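Local coordinates for CdiA-CT toxin, Conserved domain protein (Yersinia pseudotuberculosis serotype O:3, PDB 4ZQU) that is the toxin domain of a contact-dependent inhibition system, probably a PD-(D/E)XK-type nuclease, and forms a complex with its immunity protein CdiI, at residues A[20-25]-A[69-74]; A[43-48]-A[91-96]. All coordinates share one frame; numbering follows the deposited sequence.

Contact 1. Residues A[20-25]-A[69-74]; sequences NFKTYD and EKASLS
Phe21 and Leu73 make the centre of this contact, where a tight loop meets the first strand of the hairpin formed by 70-73 and 76-79. The most distinctive interaction is a CH-pi contact: the Leu73 methyl CD2 lies over one face of the Phe21 ring, 4.2 Å from its centroid and offset toward the rim, 14° from the ring normal. Leu73 CG sits between its backbone N and carbonyl carbon (chi1 59°), and from there both methyls stay on one side of the ring, CD2 over the face and CD1 out beyond the rim, 3.7 Å from Phe21 CD1.

The remaining apolar packing falls to Ala71, two residues back along the strand and directed to the same side. Its CB touches Phe21 CE2 at 3.6 Å and Lys22 CG at 3.8 Å, so this one methyl meets both the ring and the aliphatic part of Lys22. Phe21 CZ also approaches the Ala71 carbonyl O, at 3.4 Å and obliquely. Val76 and Val78 on the second hairpin strand add to the surroundings of the ring.

Backbone geometry brings Phe21 into place. It is the centre of an inverse gamma turn and begins a type II' beta turn ending at Tyr24, whose second position, Lys22, has a positive phi. The closing bonds of both turns are weak.

Charges are handled outside the two segments. Lys22 lays its aliphatic CG against Ala71 and carries NZ to a salt bridge with Glu137 of the CdiI chain; Lys70, its CB directed away, has NZ hydrogen-bonded to Pro133 O and salt-bridged to Asp121, both of that chain. Residues 71-73 pair in an antiparallel beta ladder with a strand of CdiI, a case of beta augmentation. The chemistry thus divides the strand: its backbone pairs with the immunity protein and with strand 76-79, while the side chains of Ala71 and Leu73 pack on the loop through apolar contact.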
loop_
_atom_site.group_PDB
_atom_site.type_symbol
_atom_site.label_atom_id
_atom_site.label_comp_id
_atom_site.label_asym_id
_atom_site.label_seq_id
_atom_site.Cartn_x
_atom_site.Cartn_y
_atom_site.Cartn_z
ATOM N N ASN A 20 -9.432 -4.667 1.508
ATOM C CA ASN A 20 -8.873 -5.491 0.444
ATOM C C ASN A 20 -7.489 -5.037 -0.017
ATOM O O ASN A 20 -7.156 -5.138 -1.200
ATOM C CB ASN A 20 -9.834 -5.526 -0.746
ATOM C CG ASN A 20 -11.233 -5.950 -0.347
ATOM O OD1 ASN A 20 -12.188 -5.183 -0.473
ATOM N ND2 ASN A 20 -11.361 -7.178 0.141
ATOM N N PHE A 21 -6.681 -4.545 0.916
ATOM C CA PHE A 21 -5.318 -4.151 0.581
ATOM C C PHE A 21 -4.435 -5.391 0.506
ATOM O O PHE A 21 -3.620 -5.637 1.401
ATOM C CB PHE A 21 -4.755 -3.165 1.603
ATOM C CG PHE A 21 -3.633 -2.322 1.071
ATOM C CD1 PHE A 21 -3.872 -1.026 0.648
ATOM C CD2 PHE A 21 -2.344 -2.826 0.979
ATOM C CE1 PHE A 21 -2.849 -0.244 0.154
ATOM C CE2 PHE A 21 -1.313 -2.047 0.483
ATOM C CZ PHE A 21 -1.567 -0.754 0.070
ATOM N N LYS A 22 -4.596 -6.154 -0.572
ATOM C CA LYS A 22 -3.998 -7.479 -0.683
ATOM C C LYS A 22 -4.398 -8.318 0.526
ATOM O O LYS A 22 -5.582 -8.558 0.772
ATOM C CB LYS A 22 -2.474 -7.397 -0.795
ATOM C CG LYS A 22 -1.969 -6.845 -2.116
ATOM C CD LYS A 22 -1.526 -7.979 -3.028
ATOM C CE LYS A 22 -0.230 -7.653 -3.754
ATOM N NZ LYS A 22 -0.420 -7.709 -5.230
ATOM N N THR A 23 -3.399 -8.738 1.291
ATOM C CA THR A 23 -3.625 -9.559 2.469
ATOM C C THR A 23 -3.419 -8.752 3.751
ATOM O O THR A 23 -3.797 -9.191 4.836
ATOM C CB THR A 23 -2.693 -10.775 2.466
ATOM O OG1 THR A 23 -2.948 -11.584 3.618
ATOM C CG2 THR A 23 -1.247 -10.317 2.479
ATOM N N TYR A 24 -2.831 -7.566 3.620
ATOM C CA TYR A 24 -2.513 -6.737 4.778
ATOM C C TYR A 24 -3.713 -5.915 5.234
ATOM O O TYR A 24 -4.303 -5.170 4.450
ATOM C CB TYR A 24 -1.336 -5.810 4.467
ATOM C CG TYR A 24 -0.054 -6.537 4.125
ATOM C CD1 TYR A 24 0.211 -7.799 4.641
ATOM C CD2 TYR A 24 0.883 -5.964 3.277
ATOM C CE1 TYR A 24 1.379 -8.469 4.327
ATOM C CE2 TYR A 24 2.056 -6.626 2.958
ATOM C CZ TYR A 24 2.297 -7.879 3.485
ATOM O OH TYR A 24 3.462 -8.544 3.172
ATOM N N ASP A 25 -4.063 -6.052 6.508
ATOM C CA ASP A 25 -5.203 -5.339 7.068
ATOM C C ASP A 25 -4.742 -4.160 7.916
ATOM O O ASP A 25 -5.393 -3.118 7.956
ATOM C CB ASP A 25 -6.066 -6.293 7.894
ATOM C CG ASP A 25 -6.572 -7.468 7.077
ATOM O OD1 ASP A 25 -6.995 -7.255 5.922
ATOM O OD2 ASP A 25 -6.540 -8.608 7.582
ATOM N N GLU A 69 5.601 -7.545 -2.678
ATOM C CA GLU A 69 6.605 -6.586 -3.123
ATOM C C GLU A 69 6.087 -5.156 -3.003
ATOM O O GLU A 69 6.743 -4.292 -2.418
ATOM C CB GLU A 69 7.020 -6.869 -4.569
ATOM C CG GLU A 69 7.932 -5.803 -5.169
ATOM C CD GLU A 69 8.285 -6.082 -6.617
ATOM O OE1 GLU A 69 7.865 -7.138 -7.135
ATOM O OE2 GLU A 69 8.977 -5.247 -7.238
ATOM N N LYS A 70 4.906 -4.916 -3.559
ATOM C CA LYS A 70 4.322 -3.582 -3.578
ATOM C C LYS A 70 2.836 -3.645 -3.912
ATOM O O LYS A 70 2.414 -4.451 -4.740
ATOM C CB LYS A 70 5.061 -2.695 -4.587
ATOM C CG LYS A 70 4.517 -1.281 -4.703
ATOM C CD LYS A 70 5.508 -0.353 -5.395
ATOM C CE LYS A 70 5.762 -0.764 -6.835
ATOM N NZ LYS A 70 6.601 0.237 -7.553
ATOM N N ALA A 71 2.047 -2.806 -3.247
ATOM C CA ALA A 71 0.627 -2.663 -3.560
ATOM C C ALA A 71 0.218 -1.200 -3.479
ATOM O O ALA A 71 0.550 -0.507 -2.519
ATOM C CB ALA A 71 -0.223 -3.505 -2.621
ATOM N N SER A 72 -0.497 -0.736 -4.496
ATOM C CA SER A 72 -0.972 0.640 -4.545
ATOM C C SER A 72 -2.434 0.665 -4.966
ATOM O O SER A 72 -2.768 0.342 -6.107
ATOM C CB SER A 72 -0.123 1.476 -5.507
ATOM O OG SER A 72 -0.480 2.849 -5.455
ATOM N N LEU A 73 -3.302 1.046 -4.035
ATOM C CA LEU A 73 -4.739 1.011 -4.272
ATOM C C LEU A 73 -5.475 1.907 -3.281
ATOM O O LEU A 73 -4.994 2.134 -2.173
ATOM C CB LEU A 73 -5.252 -0.428 -4.181
ATOM C CG LEU A 73 -5.014 -1.161 -2.857
ATOM C CD1 LEU A 73 -6.318 -1.323 -2.086
ATOM C CD2 LEU A 73 -4.344 -2.511 -3.085
ATOM N N SER A 74 -6.639 2.410 -3.692
ATOM C CA SER A 74 -7.460 3.309 -2.874
ATOM C C SER A 74 -6.700 4.560 -2.440
ATOM O O SER A 74 -6.993 5.135 -1.394
ATOM C CB SER A 74 -7.998 2.583 -1.637
ATOM O OG SER A 74 -8.834 1.502 -2.000
#

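Contact 2. Residues A[43-48]-A[91-96]; sequences QTMAKL and AVPVNT
The carboxamide of Asn95 approaches helix 42-47 with both polar atoms leading: OD1 comes within 4.1 Å of Met45 CB, and ND2 lies equally far from Ala46 CB. These are packing contacts; the amide finds its hydrogen-bond partner at the start of the helix, where ND2 bonds to Thr42 O. Beside it lies the pyrrolidine ring of Pro93, whose CG stands 3.6 Å from Met45 CB. In this restriction-endonuclease-like (PD-(D/E)XK) domain, the contact joins a short helix to the loop that leads from central strand 85-92 into helix 98-113.

Met45 supplies most of the helix side. Its CG lies anti to the backbone N (chi1 -175°), which carries the chain out toward the loop, and two further bends curl the thioether so that the terminal methyl CE enters the angle between Pro93 and Thr96. There CE meets Pro93 CD at 3.6 Å and Val92 CG1 at 4.0 Å. A flexible, unbranched methionine suits such an irregular surface. On the helix 53-66 side, Val54 also touches Met45.

Thr96 OG1, 3.5 Å from Met45 CE, donates to Pro93 O across 2.8 Å, meeting that oxygen from 44° above the carbonyl plane.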
loop_
_atom_site.group_PDB
_atom_site.type_symbol
_atom_site.label_atom_id
_atom_site.label_comp_id
_atom_site.label_asym_id
_atom_site.label_seq_id
_atom_site.Cartn_x
_atom_site.Cartn_y
_atom_site.Cartn_z
ATOM N N GLN A 43 -18.390 -22.714 10.775
ATOM C CA GLN A 43 -18.921 -23.282 9.544
ATOM C C GLN A 43 -17.823 -23.554 8.523
ATOM O O GLN A 43 -17.786 -24.625 7.913
ATOM C CB GLN A 43 -19.977 -22.355 8.946
ATOM C CG GLN A 43 -21.218 -22.211 9.808
ATOM C CD GLN A 43 -21.999 -23.505 9.938
ATOM O OE1 GLN A 43 -21.892 -24.212 10.941
ATOM N NE2 GLN A 43 -22.795 -23.819 8.922
ATOM N N THR A 44 -16.935 -22.581 8.340
ATOM C CA THR A 44 -15.831 -22.710 7.393
ATOM C C THR A 44 -14.827 -23.759 7.867
ATOM O O THR A 44 -14.259 -24.500 7.062
ATOM C CB THR A 44 -15.112 -21.363 7.185
ATOM O OG1 THR A 44 -16.071 -20.358 6.839
ATOM C CG2 THR A 44 -14.079 -21.470 6.076
ATOM N N MET A 45 -14.617 -23.820 9.179
ATOM C CA MET A 45 -13.737 -24.822 9.768
ATOM C C MET A 45 -14.312 -26.220 9.565
ATOM O O MET A 45 -13.580 -27.179 9.321
ATOM C CB MET A 45 -13.522 -24.542 11.259
ATOM C CG MET A 45 -12.522 -25.472 11.921
ATOM S SD MET A 45 -10.876 -25.344 11.192
ATOM C CE MET A 45 -10.284 -23.838 11.949
ATOM N N ALA A 46 -15.634 -26.326 9.661
ATOM C CA ALA A 46 -16.321 -27.584 9.412
ATOM C C ALA A 46 -16.269 -27.946 7.931
ATOM O O ALA A 46 -16.169 -29.121 7.574
ATOM C CB ALA A 46 -17.760 -27.504 9.886
ATOM N N LYS A 47 -16.336 -26.931 7.074
ATOM C CA LYS A 47 -16.349 -27.141 5.630
ATOM C C LYS A 47 -15.008 -27.670 5.122
ATOM O O LYS A 47 -14.964 -28.549 4.260
ATOM C CB LYS A 47 -16.714 -25.849 4.912
ATOM N N LEU A 48 -13.918 -27.131 5.659
ATOM C CA LEU A 48 -12.578 -27.577 5.290
ATOM C C LEU A 48 -12.185 -28.820 6.081
ATOM O O LEU A 48 -11.196 -28.818 6.814
ATOM C CB LEU A 48 -11.559 -26.460 5.518
ATOM C CG LEU A 48 -11.792 -25.178 4.718
ATOM C CD1 LEU A 48 -10.764 -24.124 5.086
ATOM C CD2 LEU A 48 -11.751 -25.467 3.231
ATOM N N ALA A 91 -7.725 -16.381 13.789
ATOM C CA ALA A 91 -8.781 -16.791 14.704
ATOM C C ALA A 91 -9.310 -18.168 14.311
ATOM O O ALA A 91 -9.647 -18.401 13.151
ATOM C CB ALA A 91 -9.902 -15.768 14.717
ATOM N N VAL A 92 -9.366 -19.081 15.277
ATOM C CA VAL A 92 -9.914 -20.414 15.046
ATOM C C VAL A 92 -10.988 -20.747 16.087
ATOM O O VAL A 92 -10.879 -20.356 17.249
ATOM C CB VAL A 92 -8.808 -21.499 15.068
ATOM C CG1 VAL A 92 -7.840 -21.296 13.909
ATOM C CG2 VAL A 92 -8.071 -21.500 16.396
ATOM N N PRO A 93 -12.041 -21.463 15.663
ATOM C CA PRO A 93 -13.185 -21.769 16.526
ATOM C C PRO A 93 -12.950 -22.954 17.458
ATOM O O PRO A 93 -11.880 -23.560 17.445
ATOM C CB PRO A 93 -14.290 -22.088 15.521
ATOM C CG PRO A 93 -13.569 -22.670 14.368
ATOM C CD PRO A 93 -12.233 -21.983 14.298
ATOM N N VAL A 94 -13.964 -23.281 18.251
ATOM C CA VAL A 94 -13.861 -24.334 19.253
ATOM C C VAL A 94 -14.001 -25.730 18.653
ATOM O O VAL A 94 -13.505 -26.705 19.217
ATOM C CB VAL A 94 -14.924 -24.155 20.353
ATOM C CG1 VAL A 94 -14.672 -22.869 21.124
ATOM C CG2 VAL A 94 -16.320 -24.150 19.748
ATOM N N ASN A 95 -14.670 -25.824 17.506
ATOM C CA ASN A 95 -14.893 -27.117 16.863
ATOM C C ASN A 95 -13.707 -27.552 16.005
ATOM O O ASN A 95 -13.820 -28.477 15.199
ATOM C CB ASN A 95 -16.166 -27.082 16.011
ATOM C CG ASN A 95 -16.045 -26.162 14.809
ATOM O OD1 ASN A 95 -15.397 -25.119 14.875
ATOM N ND2 ASN A 95 -16.671 -26.547 13.702
ATOM N N THR A 96 -12.574 -26.878 16.181
ATOM C CA THR A 96 -11.345 -27.250 15.493
ATOM C C THR A 96 -10.854 -28.600 16.003
ATOM O O THR A 96 -10.553 -28.754 17.186
ATOM C CB THR A 96 -10.241 -26.193 15.689
ATOM O OG1 THR A 96 -10.708 -24.917 15.230
ATOM C CG2 THR A 96 -8.986 -26.582 14.921
#

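From the N terminus, the loop 20-25 comes first; the chain then passes through strands 26-27 and 33-39 to helix 42-47, runs along helix 53-66, and returns at 69-74 to close contact 1. By then 43-48 has already opened contact 2, which closes only after the hairpin and strand 85-92, at 91-96. The two closures therefore cross, each starting or ending within the span of the other. Contact 1 fastens the CdiI-binding hairpin to the loop before strand 26-27, and contact 2 joins helix 42-47 to the exit of strand 85-92. Their centres lie about 26 Å apart, on opposite sides of the chain's centre.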